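Local coordinates for protein particle-associated lyase (Acinetobacter bacteriophage AP22, PDB 4Y9V) that probably cleaves the capsular polysaccharide of Acinetobacter baumannii as a trimeric phage tailspike lyase, and binds a saccharide of that capsule, at residues A[109-121]-A[223-235]. Residues are numbered along the deposited sequence; the frame is centred on the assembly and turned at random.
Sequences GDTGGFYASGSHT and NNPNVPLVIDYAR. With EDO (1,2-ethanediol), chain H.
Tyr233 meets His120 across the contact where 109-121 and 223-235 run side by side, one of three places that illustrate how neighbouring coils of a parallel beta-helix are joined by side chains as well as by backbone. Tyr233 follows the end of strand 229-232 and runs alongside Gly118, its CB packed on Gly118 CA, to reach His120. Tyr233 OH lies at the imidazole edge, 2.7 Å from His120 ND1, in a hydrogen bond that either group could donate; the two rings are inclined at 65°. Leu204 and Val206 of strand 201-207 also pack against Tyr233. At the other end, Asn224 works within the turn. CG set opposite the backbone N (chi1 -174°) carries the amide across to 109-112, where Asn224 ND2 donates to Gly109 O at 2.9 Å, from above the carbonyl plane, and to Gly112 O at 3.0 Å, on a lone pair. Its OD1 accepts from Asn226 N, forming an Asx turn; the two ND2 bonds join the loops, and the OD1 bond fixes which way the amide is turned. Between these ends, Tyr115 lies along Val230, whose CB sits 3.7 Å from the ring centroid in a CH-pi contact over one face. Tyr115 OH then donates to Asp232 OD2 (2.7 Å), on the anti side of the carboxylate. Arg255 pairs with the same OD2 and Arg256 with OD1, two positive charges that would favour the ionised carboxylate, while a water links OD2 to Ser117 OG. The backbones pair in parallel register from Phe114 with Leu229 to Ser117 with Asp232. On the face opposite Tyr115, Phe114 CB touches Leu229 CD1, and both side chains pack on Leu216 of strand 215-220. Such stacking of successive parallel strands is characteristic of the right-handed beta-helix of pectin lyase-like tailspikes.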
loop_
_atom_site.group_PDB
_atom_site.type_symbol
_atom_site.label_atom_id
_atom_site.label_comp_id
_atom_site.label_asym_id
_atom_site.label_seq_id
_atom_site.Cartn_x
_atom_site.Cartn_y
_atom_site.Cartn_z
ATOM N N GLY A 109 -7.368 -39.230 -11.905
ATOM C CA GLY A 109 -7.730 -40.343 -11.049
ATOM C C GLY A 109 -6.859 -40.392 -9.821
ATOM O O GLY A 109 -6.603 -39.385 -9.162
ATOM N N ASP A 110 -6.448 -41.621 -9.454
ATOM C CA ASP A 110 -5.628 -41.877 -8.298
ATOM C C ASP A 110 -4.118 -41.742 -8.554
ATOM O O ASP A 110 -3.362 -41.662 -7.586
ATOM C CB ASP A 110 -5.861 -43.283 -7.760
ATOM C CG ASP A 110 -7.188 -43.498 -7.083
ATOM O OD1 ASP A 110 -7.527 -42.703 -6.193
ATOM O OD2 ASP A 110 -7.800 -44.544 -7.407
ATOM N N THR A 111 -3.692 -41.763 -9.816
ATOM C CA THR A 111 -2.293 -41.968 -10.125
ATOM C C THR A 111 -1.657 -40.905 -11.010
ATOM O O THR A 111 -0.404 -40.892 -11.097
ATOM C CB THR A 111 -2.098 -43.340 -10.780
ATOM O OG1 THR A 111 -2.937 -43.459 -11.926
ATOM C CG2 THR A 111 -2.456 -44.478 -9.812
ATOM N N GLY A 112 -2.400 -40.075 -11.722
ATOM C CA GLY A 112 -1.808 -39.181 -12.702
ATOM C C GLY A 112 -1.438 -37.803 -12.140
ATOM O O GLY A 112 -1.789 -37.437 -11.015
ATOM N N GLY A 113 -0.786 -37.021 -12.988
ATOM C CA GLY A 113 -0.511 -35.614 -12.698
ATOM C C GLY A 113 0.353 -35.050 -13.807
ATOM O O GLY A 113 0.812 -35.779 -14.691
ATOM N N PHE A 114 0.591 -33.733 -13.754
ATOM C CA PHE A 114 1.536 -33.062 -14.627
ATOM C C PHE A 114 2.681 -32.500 -13.771
ATOM O O PHE A 114 2.443 -31.891 -12.727
ATOM C CB PHE A 114 0.898 -31.883 -15.390
ATOM C CG PHE A 114 -0.006 -32.221 -16.554
ATOM C CD1 PHE A 114 -0.245 -33.513 -17.002
ATOM C CD2 PHE A 114 -0.628 -31.181 -17.214
ATOM C CE1 PHE A 114 -1.071 -33.738 -18.093
ATOM C CE2 PHE A 114 -1.431 -31.406 -18.324
ATOM C CZ PHE A 114 -1.672 -32.704 -18.748
ATOM N N TYR A 115 3.900 -32.650 -14.260
ATOM C CA TYR A 115 5.068 -32.108 -13.577
ATOM C C TYR A 115 5.967 -31.479 -14.636
ATOM O O TYR A 115 6.503 -32.223 -15.467
ATOM C CB TYR A 115 5.824 -33.204 -12.789
ATOM C CG TYR A 115 6.684 -32.656 -11.684
ATOM C CD1 TYR A 115 7.769 -31.819 -11.930
ATOM C CD2 TYR A 115 6.398 -32.929 -10.335
ATOM C CE1 TYR A 115 8.548 -31.300 -10.903
ATOM C CE2 TYR A 115 7.160 -32.409 -9.314
ATOM C CZ TYR A 115 8.236 -31.590 -9.592
ATOM O OH TYR A 115 8.944 -31.058 -8.553
ATOM N N ALA A 116 6.136 -30.179 -14.617
ATOM C CA ALA A 116 6.960 -29.465 -15.585
ATOM C C ALA A 116 8.203 -28.960 -14.843
ATOM O O ALA A 116 8.069 -28.293 -13.856
ATOM C CB ALA A 116 6.195 -28.300 -16.161
ATOM N N SER A 117 9.389 -29.337 -15.334
ATOM C CA SER A 117 10.583 -28.998 -14.609
ATOM C C SER A 117 11.745 -28.619 -15.519
ATOM O O SER A 117 12.073 -29.344 -16.460
ATOM C CB SER A 117 11.034 -30.163 -13.753
ATOM O OG SER A 117 12.059 -29.851 -12.843
ATOM N N GLY A 118 12.440 -27.559 -15.111
ATOM C CA GLY A 118 13.799 -27.298 -15.532
ATOM C C GLY A 118 14.771 -28.202 -14.784
ATOM O O GLY A 118 14.358 -29.150 -14.090
ATOM N N SER A 119 16.045 -27.947 -14.940
ATOM C CA SER A 119 17.051 -28.824 -14.345
ATOM C C SER A 119 18.181 -27.997 -13.730
ATOM O O SER A 119 18.377 -26.835 -14.086
ATOM C CB SER A 119 17.610 -29.800 -15.375
ATOM O OG SER A 119 18.245 -29.103 -16.405
ATOM N N HIS A 120 18.929 -28.630 -12.858
ATOM C CA HIS A 120 20.140 -28.042 -12.330
ATOM C C HIS A 120 21.325 -28.974 -12.500
ATOM O O HIS A 120 21.188 -30.187 -12.721
ATOM C CB HIS A 120 19.946 -27.635 -10.856
ATOM C CG HIS A 120 19.745 -28.741 -9.858
ATOM N ND1 HIS A 120 19.141 -28.514 -8.657
ATOM C CD2 HIS A 120 20.124 -30.043 -9.901
ATOM C CE1 HIS A 120 19.145 -29.653 -7.977
ATOM N NE2 HIS A 120 19.716 -30.609 -8.696
ATOM N N THR A 121 22.548 -28.457 -12.362
ATOM C CA THR A 121 23.766 -29.216 -12.153
ATOM C C THR A 121 24.590 -28.455 -11.100
ATOM O O THR A 121 24.562 -27.242 -11.089
ATOM C CB THR A 121 24.680 -29.446 -13.370
ATOM O OG1 THR A 121 25.038 -28.161 -13.936
ATOM C CG2 THR A 121 24.062 -30.271 -14.461
ATOM N N ASN A 223 -7.071 -39.118 -2.822
ATOM C CA ASN A 223 -6.019 -40.047 -2.506
ATOM C C ASN A 223 -4.820 -39.936 -3.443
ATOM O O ASN A 223 -3.793 -40.594 -3.201
ATOM C CB ASN A 223 -6.540 -41.531 -2.516
ATOM C CG ASN A 223 -7.516 -41.716 -1.394
ATOM O OD1 ASN A 223 -7.193 -41.311 -0.269
ATOM N ND2 ASN A 223 -8.674 -42.254 -1.690
ATOM N N ASN A 224 -4.897 -39.140 -4.496
ATOM C CA ASN A 224 -3.817 -39.083 -5.488
ATOM C C ASN A 224 -2.648 -38.290 -4.865
ATOM O O ASN A 224 -2.827 -37.102 -4.561
ATOM C CB ASN A 224 -4.330 -38.405 -6.738
ATOM C CG ASN A 224 -3.321 -38.426 -7.873
ATOM O OD1 ASN A 224 -2.105 -38.353 -7.638
ATOM N ND2 ASN A 224 -3.802 -38.464 -9.102
ATOM N N PRO A 225 -1.480 -38.890 -4.687
ATOM C CA PRO A 225 -0.381 -38.191 -4.016
ATOM C C PRO A 225 0.308 -37.181 -4.877
ATOM O O PRO A 225 1.054 -36.361 -4.378
ATOM C CB PRO A 225 0.566 -39.328 -3.657
ATOM C CG PRO A 225 0.370 -40.325 -4.769
ATOM C CD PRO A 225 -1.094 -40.272 -5.059
ATOM N N ASN A 226 0.014 -37.132 -6.163
ATOM C CA ASN A 226 0.631 -36.147 -7.051
ATOM C C ASN A 226 -0.113 -34.831 -6.946
ATOM O O ASN A 226 -1.364 -34.775 -7.026
ATOM C CB ASN A 226 0.569 -36.630 -8.498
ATOM C CG ASN A 226 1.329 -37.884 -8.716
ATOM O OD1 ASN A 226 0.622 -38.972 -8.848
ATOM N ND2 ASN A 226 2.584 -37.852 -8.697
ATOM N N VAL A 227 0.620 -33.741 -6.805
ATOM C CA VAL A 227 0.035 -32.420 -7.012
ATOM C C VAL A 227 -0.396 -32.337 -8.469
ATOM O O VAL A 227 0.397 -32.679 -9.358
ATOM C CB VAL A 227 1.064 -31.342 -6.628
ATOM C CG1 VAL A 227 0.505 -29.950 -6.903
ATOM C CG2 VAL A 227 1.457 -31.495 -5.153
ATOM N N PRO A 228 -1.626 -31.916 -8.778
ATOM C CA PRO A 228 -2.060 -31.940 -10.169
ATOM C C PRO A 228 -1.147 -31.256 -11.157
ATOM O O PRO A 228 -0.925 -31.755 -12.249
ATOM C CB PRO A 228 -3.466 -31.298 -10.038
ATOM C CG PRO A 228 -3.945 -31.677 -8.679
ATOM C CD PRO A 228 -2.734 -31.673 -7.844
ATOM N N LEU A 229 -0.618 -30.072 -10.776
ATOM C CA LEU A 229 0.438 -29.449 -11.563
ATOM C C LEU A 229 1.527 -28.928 -10.606
ATOM O O LEU A 229 1.238 -28.176 -9.669
ATOM C CB LEU A 229 -0.049 -28.289 -12.393
ATOM C CG LEU A 229 1.043 -27.506 -13.165
ATOM C CD1 LEU A 229 1.759 -28.370 -14.183
ATOM C CD2 LEU A 229 0.440 -26.270 -13.792
ATOM N N VAL A 230 2.770 -29.300 -10.913
ATOM C CA VAL A 230 3.958 -28.668 -10.349
ATOM C C VAL A 230 4.711 -28.013 -11.518
ATOM O O VAL A 230 4.927 -28.650 -12.546
ATOM C CB VAL A 230 4.878 -29.652 -9.629
ATOM C CG1 VAL A 230 6.056 -28.877 -8.975
ATOM C CG2 VAL A 230 4.111 -30.476 -8.603
ATOM N N ILE A 231 5.131 -26.752 -11.314
ATOM C CA ILE A 231 6.088 -26.069 -12.184
ATOM C C ILE A 231 7.336 -25.844 -11.339
ATOM O O ILE A 231 7.237 -25.259 -10.266
ATOM C CB ILE A 231 5.536 -24.754 -12.725
ATOM C CG1 ILE A 231 4.271 -24.951 -13.529
ATOM C CG2 ILE A 231 6.605 -24.000 -13.494
ATOM C CD1 ILE A 231 3.559 -23.681 -13.930
ATOM N N ASP A 232 8.482 -26.339 -11.825
ATOM C CA ASP A 232 9.715 -26.395 -11.055
ATOM C C ASP A 232 10.854 -25.846 -11.907
ATOM O O ASP A 232 10.964 -26.199 -13.088
ATOM C CB ASP A 232 9.935 -27.852 -10.650
ATOM C CG ASP A 232 10.977 -28.156 -9.607
ATOM O OD1 ASP A 232 11.825 -27.323 -9.286
ATOM O OD2 ASP A 232 10.890 -29.322 -9.060
ATOM N N TYR A 233 11.689 -24.975 -11.337
ATOM C CA TYR A 233 12.840 -24.431 -12.048
ATOM C C TYR A 233 12.399 -23.714 -13.362
ATOM O O TYR A 233 12.832 -24.012 -14.473
ATOM C CB TYR A 233 13.947 -25.422 -12.299
ATOM C CG TYR A 233 14.914 -25.635 -11.145
ATOM C CD1 TYR A 233 15.385 -24.589 -10.363
ATOM C CD2 TYR A 233 15.455 -26.897 -10.912
ATOM C CE1 TYR A 233 16.338 -24.796 -9.364
ATOM C CE2 TYR A 233 16.419 -27.105 -9.923
ATOM C CZ TYR A 233 16.863 -26.047 -9.138
ATOM O OH TYR A 233 17.797 -26.198 -8.156
ATOM N N ALA A 234 11.557 -22.693 -13.158
ATOM C CA ALA A 234 11.136 -21.782 -14.209
ATOM C C ALA A 234 11.354 -20.347 -13.708
ATOM O O ALA A 234 11.303 -20.071 -12.512
ATOM C CB ALA A 234 9.686 -21.984 -14.603
ATOM N N ARG A 235 11.563 -19.425 -14.663
ATOM C CA ARG A 235 11.772 -18.018 -14.323
ATOM C C ARG A 235 11.018 -17.100 -15.285
ATOM O O ARG A 235 10.759 -17.433 -16.443
ATOM C CB ARG A 235 13.254 -17.651 -14.271
ATOM C CG ARG A 235 14.082 -17.770 -15.546
ATOM C CD ARG A 235 15.474 -17.146 -15.481
ATOM N NE ARG A 235 16.332 -17.460 -16.617
ATOM C CZ ARG A 235 17.614 -17.128 -16.808
ATOM N NH1 ARG A 235 18.218 -16.470 -15.884
ATOM N NH2 ARG A 235 18.241 -17.507 -17.926
HETATM C C1 EDO H . 11.768 -17.369 -19.522
HETATM O O1 EDO H . 12.354 -18.686 -19.328
HETATM C C2 EDO H . 10.299 -17.289 -19.755
HETATM O O2 EDO H . 9.476 -18.004 -18.825
HETATM O O HOH W 1 -9.390 -43.178 -4.411
HETATM O O HOH W 2 -3.007 -35.264 -9.348
HETATM O O HOH W 3 2.647 -33.645 -10.418
HETATM O O HOH W 4 12.195 -31.306 -10.529
#